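Local coordinates for putative hydrolase (Campylobacter jejuni, PDB 3D6L), which is a hexameric hot dog fold thioesterase that probably hydrolyses long-chain fatty acyl-CoA, at residues 114-117 with 118-122. Numbering follows the deposited sequence.
Sequences SVTR and DGKKN
A type I beta turn with a G1 beta bulge, from Thr-116 to Gly-119, follows strand 100-115, the last of this hot dog fold, and shows how one threonine can organise a chain reversal through backbone and hydroxyl. The turn is closed by a hydrogen bond from Gly-119 N to Thr-116 O at 2.7 Å, the donor well above the carbonyl plane. Gly-119 holds the bulge position with positive phi (92°), which suits a residue without a side chain. The chi1 of 52° sets Thr-116 OG1 toward the returning backbone, where it accepts a hydrogen bond from Lys-120 N at 3.0 Å. Asp-118 lies alongside, pointing the same way, with OD2 also 3.0 Å from Thr-116 OG1. The returning chain then pairs briefly with the strand end: Thr-116 N donates a hydrogen bond to Lys-120 O in the carbonyl plane, nearly straight at 164°, and Asn-122 N to Ser-114 O, a single bridge of Val-115 with Lys-121. Lys-120 O also takes a CA-H...O contact from Val-115 CA at 3.2 Å. Within the turn, Arg-117 NH1 forms a salt bridge with Glu-47, while Val-115 bonds through its backbone to Arg-48 and packs on Val-50 of strand 48-58; the returning chain continues toward helix 126-130.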
ATOM      1  N   SER A 114       2.662  -9.855  27.666  1.00 19.57           N
ATOM      2  CA  SER A 114       1.907  -8.710  28.149  1.00 20.81           C
ATOM      3  C   SER A 114       2.893  -7.646  28.639  1.00 21.57           C
ATOM      4  O   SER A 114       3.742  -7.922  29.485  1.00 21.71           O
ATOM      5  CB  SER A 114       0.948  -9.142  29.251  1.00 20.81           C
ATOM      6  OG  SER A 114       1.249  -8.524  30.481  1.00 21.79           O
ATOM      7  N   VAL A 115       2.803  -6.447  28.076  1.00 22.48           N
ATOM      8  CA  VAL A 115       3.762  -5.389  28.379  1.00 23.58           C
ATOM      9  C   VAL A 115       3.081  -4.064  28.673  1.00 24.78           C
ATOM     10  O   VAL A 115       1.919  -3.850  28.307  1.00 24.94           O
ATOM     11  CB  VAL A 115       4.793  -5.162  27.228  1.00 23.33           C
ATOM     12  CG1 VAL A 115       5.751  -6.330  27.117  1.00 23.18           C
ATOM     13  CG2 VAL A 115       4.098  -4.898  25.904  1.00 22.75           C
ATOM     14  N   THR A 116       3.822  -3.179  29.336  1.00 26.20           N
ATOM     15  CA  THR A 116       3.430  -1.786  29.496  1.00 27.71           C
ATOM     16  C   THR A 116       3.485  -1.093  28.139  1.00 29.14           C
ATOM     17  O   THR A 116       4.225  -1.505  27.247  1.00 29.36           O
ATOM     18  CB  THR A 116       4.365  -1.044  30.478  1.00 27.57           C
ATOM     19  OG1 THR A 116       5.730  -1.243  30.086  1.00 27.18           O
ATOM     20  CG2 THR A 116       4.167  -1.548  31.919  1.00 27.40           C
ATOM     21  N   ARG A 117       2.709  -0.030  27.988  1.00 31.02           N
ATOM     22  CA  ARG A 117       2.708   0.755  26.756  1.00 32.79           C
ATOM     23  C   ARG A 117       4.112   1.209  26.297  1.00 33.51           C
ATOM     24  O   ARG A 117       4.276   1.610  25.141  1.00 33.98           O
ATOM     25  CB  ARG A 117       1.690   1.921  26.830  1.00 33.03           C
ATOM     26  CG  ARG A 117       2.012   3.093  27.793  1.00 35.49           C
ATOM     27  CD  ARG A 117       2.030   2.741  29.318  1.00 38.72           C
ATOM     28  NE  ARG A 117       1.106   1.662  29.685  1.00 40.56           N
ATOM     29  CZ  ARG A 117       1.105   1.022  30.856  1.00 41.29           C
ATOM     30  NH1 ARG A 117       0.235   0.041  31.079  1.00 40.94           N
ATOM     31  NH2 ARG A 117       1.973   1.355  31.805  1.00 42.14           N
ATOM     32  N   ASP A 118       5.118   1.113  27.176  1.00 34.32           N
ATOM     33  CA  ASP A 118       6.515   1.411  26.794  1.00 35.14           C
ATOM     34  C   ASP A 118       7.406   0.161  26.627  1.00 34.99           C
ATOM     35  O   ASP A 118       8.624   0.260  26.443  1.00 34.77           O
ATOM     36  CB  ASP A 118       7.142   2.503  27.704  1.00 35.79           C
ATOM     37  CG  ASP A 118       8.054   1.941  28.815  1.00 38.15           C
ATOM     38  OD1 ASP A 118       9.096   2.589  29.108  1.00 39.61           O
ATOM     39  OD2 ASP A 118       7.743   0.870  29.401  1.00 41.15           O
ATOM     40  N   GLY A 119       6.778  -1.012  26.689  1.00 35.13           N
ATOM     41  CA  GLY A 119       7.414  -2.270  26.302  1.00 35.02           C
ATOM     42  C   GLY A 119       8.124  -3.082  27.371  1.00 35.06           C
ATOM     43  O   GLY A 119       8.935  -3.955  27.045  1.00 35.18           O
ATOM     44  N   LYS A 120       7.835  -2.812  28.641  1.00 35.00           N
ATOM     45  CA  LYS A 120       8.423  -3.597  29.734  1.00 34.97           C
ATOM     46  C   LYS A 120       7.449  -4.675  30.188  1.00 34.45           C
ATOM     47  O   LYS A 120       6.236  -4.468  30.171  1.00 34.25           O
ATOM     48  CB  LYS A 120       8.840  -2.701  30.902  1.00 34.83           C
ATOM     49  CG  LYS A 120       9.873  -1.629  30.517  1.00 35.76           C
ATOM     50  CD  LYS A 120      10.585  -1.040  31.744  1.00 36.26           C
ATOM     51  CE  LYS A 120      11.815  -1.875  32.158  1.00 37.45           C
ATOM     52  NZ  LYS A 120      12.464  -1.346  33.393  1.00 37.41           N
ATOM     53  N   LYS A 121       7.977  -5.828  30.587  1.00 34.29           N
ATOM     54  CA  LYS A 121       7.127  -6.949  30.993  1.00 34.26           C
ATOM     55  C   LYS A 121       6.114  -6.552  32.065  1.00 33.73           C
ATOM     56  O   LYS A 121       6.457  -5.920  33.066  1.00 33.52           O
ATOM     57  CB  LYS A 121       7.958  -8.161  31.423  1.00 34.20           C
ATOM     58  CG  LYS A 121       8.454  -8.987  30.239  1.00 35.06           C
ATOM     59  CD  LYS A 121       9.211 -10.244  30.660  1.00 34.99           C
ATOM     60  CE  LYS A 121       9.586 -11.073  29.429  1.00 36.55           C
ATOM     61  NZ  LYS A 121      10.405 -12.284  29.772  1.00 37.77           N
ATOM     62  N   ASN A 122       4.861  -6.905  31.806  1.00 33.31           N
ATOM     63  CA  ASN A 122       3.737  -6.613  32.686  1.00 33.01           C
ATOM     64  C   ASN A 122       3.170  -7.955  33.156  1.00 32.48           C
ATOM     65  O   ASN A 122       2.652  -8.713  32.345  1.00 32.51           O
ATOM     66  CB  ASN A 122       2.682  -5.796  31.910  1.00 33.04           C
ATOM     67  CG  ASN A 122       1.609  -5.158  32.811  1.00 34.06           C
ATOM     68  OD1 ASN A 122       1.619  -5.312  34.036  1.00 35.84           O
ATOM     69  ND2 ASN A 122       0.669  -4.436  32.188  1.00 32.88           N
TER